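Local coordinates for protein phosphoserine phosphatase (Homo sapiens, PDB 6HYY) that catalyses the magnesium-dependent hydrolysis of O-phosphoserine to serine and inorganic phosphate, at residues D18-G26 with G191-Q199. Sequence-based numbering, arbitrary orientation.
Sequences DSTVIREEG and GFGGNVIRQ. With MG (magnesium ion), chain D; SER (serine), chain E.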
loop_
_atom_site.group_PDB
_atom_site.type_symbol
_atom_site.label_atom_id
_atom_site.label_comp_id
_atom_site.label_asym_id
_atom_site.label_seq_id
_atom_site.Cartn_x
_atom_site.Cartn_y
_atom_site.Cartn_z
ATOM N N ASP A 18 1.453 -3.028 -1.032
ATOM C CA ASP A 18 1.854 -4.436 -1.162
ATOM C C ASP A 18 0.777 -5.257 -1.869
ATOM O O ASP A 18 -0.381 -5.296 -1.440
ATOM C CB ASP A 18 2.145 -5.110 0.190
ATOM C CG ASP A 18 3.354 -4.531 0.933
ATOM O OD1 ASP A 18 4.238 -3.902 0.320
ATOM O OD2 ASP A 18 3.421 -4.723 2.172
ATOM N N SER A 19 1.181 -5.953 -2.931
ATOM C CA SER A 19 0.353 -6.794 -3.787
ATOM C C SER A 19 -0.677 -6.013 -4.586
ATOM O O SER A 19 -1.474 -6.616 -5.304
ATOM C CB SER A 19 -0.337 -7.914 -3.001
ATOM O OG SER A 19 0.648 -8.698 -2.353
ATOM N N THR A 20 -0.650 -4.676 -4.531
ATOM C CA THR A 20 -1.516 -3.857 -5.374
ATOM C C THR A 20 -0.671 -3.009 -6.316
ATOM O O THR A 20 -0.587 -3.332 -7.499
ATOM C CB THR A 20 -2.453 -3.005 -4.519
ATOM O OG1 THR A 20 -3.312 -3.894 -3.792
ATOM C CG2 THR A 20 -3.313 -2.138 -5.387
ATOM N N VAL A 21 -0.005 -1.972 -5.821
ATOM C CA VAL A 21 0.871 -1.162 -6.674
ATOM C C VAL A 21 2.138 -1.929 -7.034
ATOM O O VAL A 21 2.679 -1.775 -8.140
ATOM C CB VAL A 21 1.205 0.161 -5.961
ATOM C CG1 VAL A 21 2.305 0.927 -6.711
ATOM C CG2 VAL A 21 -0.035 1.015 -5.875
ATOM N N ILE A 22 2.646 -2.737 -6.109
ATOM C CA ILE A 22 3.785 -3.609 -6.395
ATOM C C ILE A 22 3.340 -5.065 -6.309
ATOM O O ILE A 22 2.331 -5.401 -5.702
ATOM C CB ILE A 22 4.982 -3.347 -5.462
ATOM C CG1 ILE A 22 4.601 -3.638 -4.001
ATOM C CG2 ILE A 22 5.525 -1.916 -5.667
ATOM C CD1 ILE A 22 5.746 -3.435 -3.000
ATOM N N ARG A 23 4.134 -5.951 -6.922
ATOM C CA ARG A 23 3.743 -7.356 -6.994
ATOM C C ARG A 23 3.967 -8.081 -5.673
ATOM O O ARG A 23 3.236 -9.029 -5.361
ATOM C CB ARG A 23 4.514 -8.048 -8.126
ATOM C CG ARG A 23 4.529 -7.225 -9.405
ATOM C CD ARG A 23 4.478 -8.103 -10.648
ATOM N NE ARG A 23 3.096 -8.435 -10.986
ATOM C CZ ARG A 23 2.702 -8.974 -12.136
ATOM N NH1 ARG A 23 3.586 -9.246 -13.093
ATOM N NH2 ARG A 23 1.413 -9.236 -12.330
ATOM N N GLU A 24 4.929 -7.626 -4.883
ATOM C CA GLU A 24 5.428 -8.301 -3.694
ATOM C C GLU A 24 4.894 -7.633 -2.427
ATOM O O GLU A 24 4.205 -6.611 -2.468
ATOM C CB GLU A 24 6.961 -8.298 -3.706
ATOM C CG GLU A 24 7.611 -8.717 -5.040
ATOM C CD GLU A 24 8.053 -7.532 -5.912
ATOM O OE1 GLU A 24 8.927 -7.735 -6.788
ATOM O OE2 GLU A 24 7.529 -6.411 -5.723
ATOM N N GLU A 25 5.223 -8.227 -1.281
ATOM C CA GLU A 25 5.010 -7.595 0.016
ATOM C C GLU A 25 6.360 -7.079 0.496
ATOM O O GLU A 25 7.319 -7.850 0.611
ATOM C CB GLU A 25 4.395 -8.576 1.021
ATOM C CG GLU A 25 3.107 -9.249 0.536
ATOM C CD GLU A 25 1.849 -8.553 1.044
ATOM O OE1 GLU A 25 1.683 -8.472 2.278
ATOM O OE2 GLU A 25 1.016 -8.093 0.216
ATOM N N GLY A 26 6.439 -5.772 0.755
ATOM C CA GLY A 26 7.728 -5.165 1.039
ATOM C C GLY A 26 8.432 -5.786 2.230
ATOM O O GLY A 26 9.635 -6.059 2.180
ATOM N N GLY A 191 -11.655 -3.493 -5.229
ATOM C CA GLY A 191 -10.720 -4.569 -4.950
ATOM C C GLY A 191 -9.873 -4.904 -6.160
ATOM O O GLY A 191 -10.286 -4.721 -7.305
ATOM N N PHE A 192 -8.653 -5.363 -5.892
ATOM C CA PHE A 192 -7.686 -5.633 -6.955
ATOM C C PHE A 192 -7.099 -7.030 -6.822
ATOM O O PHE A 192 -6.455 -7.341 -5.815
ATOM C CB PHE A 192 -6.560 -4.596 -6.942
ATOM C CG PHE A 192 -5.566 -4.820 -8.038
ATOM C CD1 PHE A 192 -5.897 -4.523 -9.357
ATOM C CD2 PHE A 192 -4.322 -5.341 -7.759
ATOM C CE1 PHE A 192 -5.015 -4.745 -10.375
ATOM C CE2 PHE A 192 -3.413 -5.580 -8.800
ATOM C CZ PHE A 192 -3.763 -5.275 -10.096
ATOM N N GLY A 193 -7.233 -7.825 -7.881
ATOM C CA GLY A 193 -6.762 -9.200 -7.839
ATOM C C GLY A 193 -5.732 -9.541 -8.901
ATOM O O GLY A 193 -5.543 -10.714 -9.240
ATOM N N GLY A 194 -5.040 -8.532 -9.428
ATOM C CA GLY A 194 -4.081 -8.786 -10.498
ATOM C C GLY A 194 -2.863 -9.576 -10.070
ATOM O O GLY A 194 -2.225 -10.244 -10.897
ATOM N N ASN A 195 -2.504 -9.516 -8.790
ATOM C CA ASN A 195 -1.346 -10.249 -8.301
ATOM C C ASN A 195 -1.748 -11.533 -7.586
ATOM O O ASN A 195 -1.291 -12.622 -7.947
ATOM C CB ASN A 195 -0.491 -9.353 -7.403
ATOM C CG ASN A 195 0.227 -8.288 -8.206
ATOM O OD1 ASN A 195 0.902 -8.597 -9.193
ATOM N ND2 ASN A 195 0.053 -7.032 -7.822
ATOM N N VAL A 196 -2.575 -11.429 -6.562
ATOM C CA VAL A 196 -3.163 -12.602 -5.926
ATOM C C VAL A 196 -4.596 -12.239 -5.585
ATOM O O VAL A 196 -4.877 -11.121 -5.137
ATOM C CB VAL A 196 -2.367 -13.051 -4.682
ATOM C CG1 VAL A 196 -3.113 -14.156 -3.924
ATOM C CG2 VAL A 196 -0.977 -13.538 -5.075
ATOM N N ILE A 197 -5.516 -13.131 -5.892
ATOM C CA ILE A 197 -6.920 -12.884 -5.629
ATOM C C ILE A 197 -7.201 -13.308 -4.202
ATOM O O ILE A 197 -7.022 -14.472 -3.848
ATOM C CB ILE A 197 -7.807 -13.660 -6.613
ATOM C CG1 ILE A 197 -7.626 -13.096 -8.029
ATOM C CG2 ILE A 197 -9.258 -13.658 -6.134
ATOM C CD1 ILE A 197 -8.287 -13.923 -9.117
ATOM N N ARG A 198 -7.660 -12.378 -3.378
ATOM C CA ARG A 198 -8.145 -12.749 -2.056
ATOM C C ARG A 198 -9.649 -12.955 -2.189
ATOM O O ARG A 198 -10.403 -11.995 -2.332
ATOM C CB ARG A 198 -7.762 -11.691 -1.027
ATOM C CG ARG A 198 -6.293 -11.825 -0.613
ATOM C CD ARG A 198 -5.625 -10.516 -0.239
ATOM N NE ARG A 198 -4.242 -10.466 -0.712
ATOM C CZ ARG A 198 -3.196 -10.969 -0.064
ATOM N NH1 ARG A 198 -3.356 -11.573 1.099
ATOM N NH2 ARG A 198 -1.981 -10.872 -0.583
ATOM N N GLN A 199 -10.074 -14.222 -2.209
ATOM C CA GLN A 199 -11.445 -14.550 -2.586
ATOM C C GLN A 199 -12.474 -13.877 -1.692
ATOM O O GLN A 199 -13.554 -13.516 -2.167
ATOM C CB GLN A 199 -11.641 -16.074 -2.575
ATOM C CG GLN A 199 -12.961 -16.534 -3.204
ATOM C CD GLN A 199 -13.066 -16.193 -4.689
ATOM O OE1 GLN A 199 -12.073 -16.220 -5.421
ATOM N NE2 GLN A 199 -14.276 -15.867 -5.137
HETATM MG MG MG D . -2.050 -5.309 0.130
HETATM N N SER E . 1.773 -4.094 4.005
HETATM C CA SER E . 0.926 -2.987 3.578
HETATM C C SER E . -0.379 -2.995 4.364
HETATM O O SER E . -1.440 -2.948 3.750
HETATM C CB SER E . 0.611 -3.076 2.100
HETATM O OG SER E . 0.434 -1.823 1.483
HETATM O OXT SER E . -0.422 -3.079 5.595
HETATM O O HOH W 1 -3.568 -8.408 -6.294
HETATM O O HOH W 2 -1.610 -7.494 0.381
HETATM O O HOH W 3 -1.071 -5.322 1.916
HETATM O O HOH W 4 -3.662 -5.190 1.666
#
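Ser19 and Asn195 bring the two backbones nearest, their CA atoms 5.9 Å apart, where the short helical turn 17-21 after strand 12-16 meets the loop leaving strand 188-192. Both segments start near strand ends of the Rossmann-like core of the haloacid dehalogenase fold, and 18-26 starts within its DxD motif, Asp16 and Asp18. The amide of Asn195 joins the segments with both ends. ND2 donates almost straight (172°) to Ser19 O at 3.0 Å, coming from above that carbonyl's plane while the oxygen stays in the plane of the amide; Thr84 takes a further bond from ND2. OD1 receives Arg23 NE at 2.8 Å in its own carbonyl plane, with a weak second bond from Arg23 NH2. Asn195 CG lies beside the backbone N (chi1 -71°), a turn that carries the amide in between Ser19 and Arg23, its plane 66° from the guanidinium. With an alanine in place of Asn195, Arg23 NE would probably lose its acceptor and Ser19 O its amide donor. A water accepts from Asn195 N at 2.9 Å and sits within donating distance of Ser19 O and Phe192 O. The Phe192 ring turns its edge to Ser19 O, its CD2 lies 4.1 Å from Thr20 CG2, and Phe212 stacks on it. Toward the active site, Arg198 brings NH2 to 3.8 Å from Ser19 OG, while its NE is salt-bridged to Asp175; Glu25 adds an opposite charge nearby, without an N-H aimed at it. Magnesium is bound by Asp18 O, Asp16, Asp175 and three waters, and Asp18 also holds the product serine through its backbone N and OD2. Ser19 OG donates to Glu25 OE2 at 2.7 Å, and the same carboxylate oxygen accepts from a magnesium-bound water, also at 2.7 Å.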